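PDB 3EBV: chinitase A, which probably hydrolyses internal glycosidic bonds of chitin through its family 18 glycosidase domain, the part of a longer protein modelled here. Local coordinates for residues A[13-17]-A[18-22]; A[49-53]-A[54-58]; A[138-141]-A[142-146]. All coordinates share one frame; numbering follows the deposited sequence.

Contacts 1 and 2 are neighbours, their centres 10 Å apart, in the loop after barrel strand 6-12 and in the loop after the short strand 47-48, which runs antiparallel to strand 32-40. Asn13 joins them, its OD1 lying 2.8 Å from Asp52 N and its ND2 2.9 Å from Asn50 O, both probable hydrogen bonds. Contact 3 stands apart, with its nearest atoms about 17 Å from contact 1 and about 15 Å from contact 2. In TIM barrels the active site sits at the C-terminal ends of the strands. Contact 1 leaves strand 6-12 at that end, whereas contact 3 leads into the start of strand 145-148, at the other end of the barrel.

Contact 1: A[13-17]-A[18-22]; sequences NFNNG and ATVQK
Asn16 folds over onto Ala18, two residues further along, and holds the chain where it doubles back. Start at Asn16 CB, which lies in the plane of the Phe14 ring at its edge, 3.9 Å from Phe14 CE1. The first torsion (chi1 60°) sets CG between the backbone N and the carbonyl carbon, a crowded position that brings the amide round to the following residues. There OD1 accepts from Ala18 N at 2.9 Å (159° at the hydrogen), the donor tilted somewhat from the carbonyl plane, while Ala18 CB packs 3.2 Å from the same Asn16 OD1. Gln12 NE2 is a second donor to this oxygen, and Trp275 touches the Asn16 side chain. ND2, the other arm of the amide, also has a hydrogen-bond partner close by along the chain. With an alanine here, Ala18 N and Gln12 NE2 would probably lose their shared acceptor, and this part of the loop would be less firmly held.

Asn15 makes a similar bond: its OD1 takes Gly17 N at 3.0 Å, nearly straight (165°). Water 1 then ties Asn15 OD1 to Ala18 O, donating to each. Val20 CG2 comes within 4.1 Å of Asn15 CG, the two side chains crossing at about a right angle. Gly17 has a positive phi, a backbone shape in which a side chain would collide with the carbonyl O of Asn16. The Asn15 OD1 to Gly17 N bond makes this an Asx turn, set in the loop that follows strand 6-12 of the TIM barrel.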
loop_
_atom_site.group_PDB
_atom_site.type_symbol
_atom_site.label_atom_id
_atom_site.label_comp_id
_atom_site.label_asym_id
_atom_site.label_seq_id
_atom_site.Cartn_x
_atom_site.Cartn_y
_atom_site.Cartn_z
ATOM N N ASN A 13 -2.827 -7.105 11.925
ATOM C CA ASN A 13 -3.566 -8.251 12.523
ATOM C C ASN A 13 -2.630 -9.129 13.327
ATOM O O ASN A 13 -2.656 -10.353 13.186
ATOM C CB ASN A 13 -4.231 -9.061 11.389
ATOM C CG ASN A 13 -5.096 -10.205 11.926
ATOM O OD1 ASN A 13 -5.808 -10.014 12.898
ATOM N ND2 ASN A 13 -5.036 -11.360 11.275
ATOM N N PHE A 14 -1.804 -8.509 14.166
ATOM C CA PHE A 14 -0.800 -9.243 14.942
ATOM C C PHE A 14 -0.148 -8.248 15.869
ATOM O O PHE A 14 -0.233 -7.035 15.656
ATOM C CB PHE A 14 0.247 -9.943 14.046
ATOM C CG PHE A 14 0.979 -8.997 13.104
ATOM C CD1 PHE A 14 2.149 -8.373 13.517
ATOM C CD2 PHE A 14 0.487 -8.762 11.828
ATOM C CE1 PHE A 14 2.816 -7.475 12.675
ATOM C CE2 PHE A 14 1.168 -7.888 10.968
ATOM C CZ PHE A 14 2.320 -7.246 11.395
ATOM N N ASN A 15 0.532 -8.755 16.892
ATOM C CA ASN A 15 1.216 -7.901 17.849
ATOM C C ASN A 15 2.720 -8.030 17.636
ATOM O O ASN A 15 3.289 -9.141 17.755
ATOM C CB ASN A 15 0.822 -8.378 19.277
ATOM C CG ASN A 15 1.471 -7.568 20.384
ATOM O OD1 ASN A 15 2.293 -6.702 20.160
ATOM N ND2 ASN A 15 1.101 -7.893 21.623
ATOM N N ASN A 16 3.381 -6.917 17.278
ATOM C CA ASN A 16 4.825 -6.897 17.081
ATOM C C ASN A 16 5.523 -5.927 18.037
ATOM O O ASN A 16 6.654 -5.515 17.790
ATOM C CB ASN A 16 5.196 -6.499 15.634
ATOM C CG ASN A 16 4.667 -5.100 15.273
ATOM O OD1 ASN A 16 4.110 -4.416 16.135
ATOM N ND2 ASN A 16 4.821 -4.692 13.997
ATOM N N GLY A 17 4.849 -5.587 19.125
ATOM C CA GLY A 17 5.404 -4.626 20.054
ATOM C C GLY A 17 4.872 -3.212 19.845
ATOM O O GLY A 17 5.005 -2.367 20.733
ATOM N N ALA A 18 4.288 -2.947 18.662
ATOM C CA ALA A 18 3.625 -1.649 18.446
ATOM C C ALA A 18 2.337 -1.549 19.259
ATOM O O ALA A 18 1.839 -2.536 19.826
ATOM C CB ALA A 18 3.319 -1.460 16.933
ATOM N N THR A 19 1.745 -0.369 19.292
ATOM C CA THR A 19 0.471 -0.170 19.976
ATOM C C THR A 19 -0.644 -0.997 19.352
ATOM O O THR A 19 -0.899 -0.880 18.153
ATOM C CB THR A 19 0.073 1.334 19.944
ATOM O OG1 THR A 19 1.038 2.090 20.682
ATOM C CG2 THR A 19 -1.301 1.585 20.566
ATOM N N VAL A 20 -1.288 -1.846 20.145
ATOM C CA VAL A 20 -2.385 -2.643 19.637
ATOM C C VAL A 20 -3.596 -1.770 19.413
ATOM O O VAL A 20 -3.933 -0.906 20.245
ATOM C CB VAL A 20 -2.721 -3.818 20.626
ATOM C CG1 VAL A 20 -4.027 -4.503 20.240
ATOM C CG2 VAL A 20 -1.590 -4.821 20.603
ATOM N N GLN A 21 -4.259 -1.989 18.270
ATOM C CA GLN A 21 -5.405 -1.190 17.884
ATOM C C GLN A 21 -6.549 -2.050 17.382
ATOM O O GLN A 21 -6.310 -3.043 16.687
ATOM C CB GLN A 21 -5.061 -0.209 16.728
ATOM C CG GLN A 21 -4.005 0.840 17.068
ATOM C CD GLN A 21 -3.773 1.788 15.915
ATOM O OE1 GLN A 21 -3.493 1.340 14.794
ATOM N NE2 GLN A 21 -3.842 3.099 16.175
ATOM N N LYS A 22 -7.774 -1.636 17.704
ATOM C CA LYS A 22 -8.946 -2.094 16.945
ATOM C C LYS A 22 -9.001 -1.275 15.659
ATOM O O LYS A 22 -8.372 -0.210 15.563
ATOM C CB LYS A 22 -10.238 -1.900 17.749
ATOM C CG LYS A 22 -10.229 -2.730 19.034
ATOM C CD LYS A 22 -11.457 -2.459 19.881
ATOM C CE LYS A 22 -11.456 -3.361 21.104
ATOM N NZ LYS A 22 -12.528 -3.037 22.103
HETATM O O HOH W 1 2.331 -4.420 21.862
HETATM O O HOH W 2 1.402 -4.486 17.737
#

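Contact 2: A[49-53]-A[54-58]; sequences FNLDS and AGLGG
Asp52 and Ser53 wrap their polar atoms round Gly55, Leu56 and Gly58 in two consecutive turns of the loop between strand 47-48 and helix 61-73 of the TIM-barrel domain: an inverse gamma turn centred on Asp52, then a type I beta turn from Ala54 to Gly57. Backbone bonds come first. Ser53 O is gripped twice, by Gly58 N at 2.7 Å and by Leu56 N at 3.3 Å, and the two donors arrive from opposite faces of its carbonyl plane; Leu56 N stands well above that plane. The same Leu56 N also makes a weak bond to Asp52 O, at 3.0 Å.

One polar side chain joins in. With CG anti to the backbone N (chi1 -175°), the Asp52 carboxylate reaches forward, and its OD1 receives a weak bond from Gly55 N at 3.2 Å. Asp52 OD2 lies 3.5 Å from Gly55 CA, a close approach consistent with the absence of a CB on Gly55. Ser53 OG turns to Tyr59 O instead.

Apolar packing completes the contact. Leu51 and Leu56 rest on Trp11 of strand 6-12, next to Asn13. Their side chains cross obliquely and touch at the branch ends, Leu51 CD1 lying 4.1 Å from Leu56 CD1.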
loop_
_atom_site.group_PDB
_atom_site.type_symbol
_atom_site.label_atom_id
_atom_site.label_comp_id
_atom_site.label_asym_id
_atom_site.label_seq_id
_atom_site.Cartn_x
_atom_site.Cartn_y
_atom_site.Cartn_z
ATOM N N PHE A 49 -8.237 -15.361 5.900
ATOM C CA PHE A 49 -8.003 -14.375 6.929
ATOM C C PHE A 49 -8.519 -14.903 8.264
ATOM O O PHE A 49 -9.656 -15.393 8.341
ATOM C CB PHE A 49 -8.720 -13.076 6.593
ATOM C CG PHE A 49 -8.565 -12.019 7.664
ATOM C CD1 PHE A 49 -7.319 -11.430 7.902
ATOM C CD2 PHE A 49 -9.649 -11.639 8.449
ATOM C CE1 PHE A 49 -7.176 -10.479 8.894
ATOM C CE2 PHE A 49 -9.499 -10.682 9.446
ATOM C CZ PHE A 49 -8.274 -10.096 9.657
ATOM N N ASN A 50 -7.684 -14.777 9.287
ATOM C CA ASN A 50 -8.042 -15.213 10.633
ATOM C C ASN A 50 -7.731 -14.067 11.591
ATOM O O ASN A 50 -6.539 -13.800 11.843
ATOM C CB ASN A 50 -7.207 -16.446 10.997
ATOM C CG ASN A 50 -7.551 -17.671 10.132
ATOM O OD1 ASN A 50 -8.714 -18.070 10.047
ATOM N ND2 ASN A 50 -6.544 -18.257 9.494
ATOM N N LEU A 51 -8.773 -13.400 12.078
ATOM C CA LEU A 51 -8.564 -12.302 13.028
ATOM C C LEU A 51 -7.775 -12.815 14.221
ATOM O O LEU A 51 -8.138 -13.846 14.802
ATOM C CB LEU A 51 -9.886 -11.685 13.475
ATOM C CG LEU A 51 -9.827 -10.492 14.439
ATOM C CD1 LEU A 51 -9.146 -9.248 13.764
ATOM C CD2 LEU A 51 -11.188 -10.128 14.934
ATOM N N ASP A 52 -6.700 -12.114 14.585
ATOM C CA ASP A 52 -5.854 -12.494 15.725
ATOM C C ASP A 52 -6.481 -12.018 17.045
ATOM O O ASP A 52 -5.906 -11.215 17.783
ATOM C CB ASP A 52 -4.437 -11.921 15.528
ATOM C CG ASP A 52 -3.446 -12.373 16.595
ATOM O OD1 ASP A 52 -3.695 -13.414 17.258
ATOM O OD2 ASP A 52 -2.414 -11.685 16.762
ATOM N N SER A 53 -7.663 -12.550 17.349
ATOM C CA SER A 53 -8.388 -12.184 18.551
ATOM C C SER A 53 -7.533 -12.237 19.817
ATOM O O SER A 53 -7.501 -11.273 20.586
ATOM C CB SER A 53 -9.591 -13.113 18.676
ATOM O OG SER A 53 -10.526 -12.777 17.669
ATOM N N ALA A 54 -6.831 -13.356 19.999
ATOM C CA ALA A 54 -5.970 -13.573 21.169
ATOM C C ALA A 54 -4.855 -12.527 21.280
ATOM O O ALA A 54 -4.681 -11.913 22.339
ATOM C CB ALA A 54 -5.384 -14.966 21.131
ATOM N N GLY A 55 -4.113 -12.312 20.196
ATOM C CA GLY A 55 -3.015 -11.354 20.223
ATOM C C GLY A 55 -3.455 -9.895 20.278
ATOM O O GLY A 55 -2.644 -8.992 20.541
ATOM N N LEU A 56 -4.730 -9.646 20.009
ATOM C CA LEU A 56 -5.255 -8.276 19.961
ATOM C C LEU A 56 -6.180 -7.964 21.130
ATOM O O LEU A 56 -7.082 -7.120 21.025
ATOM C CB LEU A 56 -5.979 -7.995 18.634
ATOM C CG LEU A 56 -5.136 -8.202 17.360
ATOM C CD1 LEU A 56 -6.058 -8.094 16.142
ATOM C CD2 LEU A 56 -3.977 -7.199 17.329
ATOM N N GLY A 57 -5.949 -8.658 22.247
ATOM C CA GLY A 57 -6.661 -8.361 23.499
ATOM C C GLY A 57 -8.114 -8.810 23.482
ATOM O O GLY A 57 -8.968 -8.207 24.143
ATOM N N GLY A 58 -8.402 -9.861 22.724
ATOM C CA GLY A 58 -9.737 -10.453 22.703
ATOM C C GLY A 58 -10.736 -9.786 21.769
ATOM O O GLY A 58 -11.936 -9.987 21.885
#

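Contact 3: A[138-141]-A[142-146]; sequences AKAG and PDMIL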
loop_
_atom_site.group_PDB
_atom_site.type_symbol
_atom_site.label_atom_id
_atom_site.label_comp_id
_atom_site.label_asym_id
_atom_site.label_seq_id
_atom_site.Cartn_x
_atom_site.Cartn_y
_atom_site.Cartn_z
ATOM N N ALA A 138 -13.524 -9.501 -12.187
ATOM C CA ALA A 138 -14.795 -10.002 -12.785
ATOM C C ALA A 138 -15.805 -10.321 -11.667
ATOM O O ALA A 138 -17.013 -10.079 -11.834
ATOM C CB ALA A 138 -14.526 -11.201 -13.666
ATOM N N LYS A 139 -15.327 -10.828 -10.533
ATOM C CA LYS A 139 -16.216 -11.134 -9.386
ATOM C C LYS A 139 -16.672 -9.898 -8.612
ATOM O O LYS A 139 -17.844 -9.791 -8.200
ATOM C CB LYS A 139 -15.567 -12.129 -8.428
ATOM C CG LYS A 139 -15.131 -13.422 -9.060
ATOM C CD LYS A 139 -14.299 -14.253 -8.084
ATOM C CE LYS A 139 -13.689 -15.442 -8.765
ATOM N NZ LYS A 139 -14.781 -16.395 -9.155
ATOM N N ALA A 140 -15.733 -8.978 -8.364
ATOM C CA ALA A 140 -15.986 -7.876 -7.462
ATOM C C ALA A 140 -16.521 -6.612 -8.149
ATOM O O ALA A 140 -17.145 -5.752 -7.498
ATOM C CB ALA A 140 -14.694 -7.563 -6.660
ATOM N N GLY A 141 -16.288 -6.476 -9.456
ATOM C CA GLY A 141 -16.797 -5.325 -10.181
ATOM C C GLY A 141 -15.883 -4.099 -10.193
ATOM O O GLY A 141 -14.828 -4.094 -9.543
ATOM N N PRO A 142 -16.288 -3.045 -10.918
ATOM C CA PRO A 142 -15.420 -1.880 -11.111
ATOM C C PRO A 142 -15.203 -0.986 -9.892
ATOM O O PRO A 142 -14.344 -0.095 -9.944
ATOM C CB PRO A 142 -16.114 -1.098 -12.232
ATOM C CG PRO A 142 -17.581 -1.461 -12.111
ATOM C CD PRO A 142 -17.588 -2.910 -11.636
ATOM N N ASP A 143 -15.947 -1.197 -8.814
ATOM C CA ASP A 143 -15.743 -0.360 -7.626
ATOM C C ASP A 143 -14.647 -0.937 -6.738
ATOM O O ASP A 143 -14.288 -0.331 -5.720
ATOM C CB ASP A 143 -17.035 -0.230 -6.805
ATOM C CG ASP A 143 -18.109 0.601 -7.511
ATOM O OD1 ASP A 143 -17.791 1.360 -8.470
ATOM O OD2 ASP A 143 -19.276 0.488 -7.065
HETATM N N MSE A 144 -14.123 -2.103 -7.096
HETATM C CA MSE A 144 -13.111 -2.755 -6.233
HETATM C C MSE A 144 -11.879 -1.851 -6.076
HETATM O O MSE A 144 -11.399 -1.248 -7.039
HETATM C CB MSE A 144 -12.671 -4.103 -6.787
HETATM C CG MSE A 144 -11.819 -4.882 -5.786
HETATM SE SE MSE A 144 -11.182 -6.549 -6.463
HETATM C CE MSE A 144 -9.927 -5.848 -7.815
ATOM N N ILE A 145 -11.415 -1.733 -4.841
ATOM C CA ILE A 145 -10.140 -1.051 -4.572
ATOM C C ILE A 145 -9.026 -2.051 -4.807
ATOM O O ILE A 145 -9.040 -3.187 -4.285
ATOM C CB ILE A 145 -10.093 -0.547 -3.119
ATOM C CG1 ILE A 145 -11.226 0.464 -2.848
ATOM C CG2 ILE A 145 -8.686 0.034 -2.771
ATOM C CD1 ILE A 145 -11.182 1.759 -3.683
ATOM N N LEU A 146 -8.001 -1.613 -5.574
ATOM C CA LEU A 146 -6.872 -2.497 -5.868
ATOM C C LEU A 146 -5.609 -1.659 -5.646
ATOM O O LEU A 146 -5.379 -0.667 -6.372
ATOM C CB LEU A 146 -6.912 -3.007 -7.328
ATOM C CG LEU A 146 -5.632 -3.752 -7.773
ATOM C CD1 LEU A 146 -5.282 -4.966 -6.914
ATOM C CD2 LEU A 146 -5.868 -4.139 -9.266
HETATM O O HOH W 3 -17.801 -3.027 -7.929
#
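Ala140 and Met144 (a selenomethionine) pack against each other across a helix-to-strand bend. The Ala140 methyl lies alongside the Met144 chain: Ala140 CB is 3.7 Å from Met144 SE and 4.0 Å from Met144 CG. Met144 leaves its backbone toward Ala140 with CG anti to N (chi1 -170°) and runs extended to SE, where a bend at the last torsion (68°) carries CE away from the alanine. Met108 touches both side chains, and Leu136 packs on Met144, so the pair packs where the ends of helices 94-111 and 126-140 come together.

The backbone turn brings the two side chains together. Met144 N donates to Gly141 O at 3.2 Å, straight at the hydrogen (162°) but from above the carbonyl plane, closing a type I beta turn with Pro142 and Asp143 at its corner. Water 3 bridges helix end and turn, donating a hydrogen bond to Ala140 O and accepting one from Asp143 N, each at 2.8 Å. Gly141 leaves the helix with positive phi, a conformation that suits a residue without CB. This is the helix-to-strand loop of a beta-alpha-beta unit, strand 115-120, helix 126-140 and strand 145-148, the repeating element of a TIM barrel.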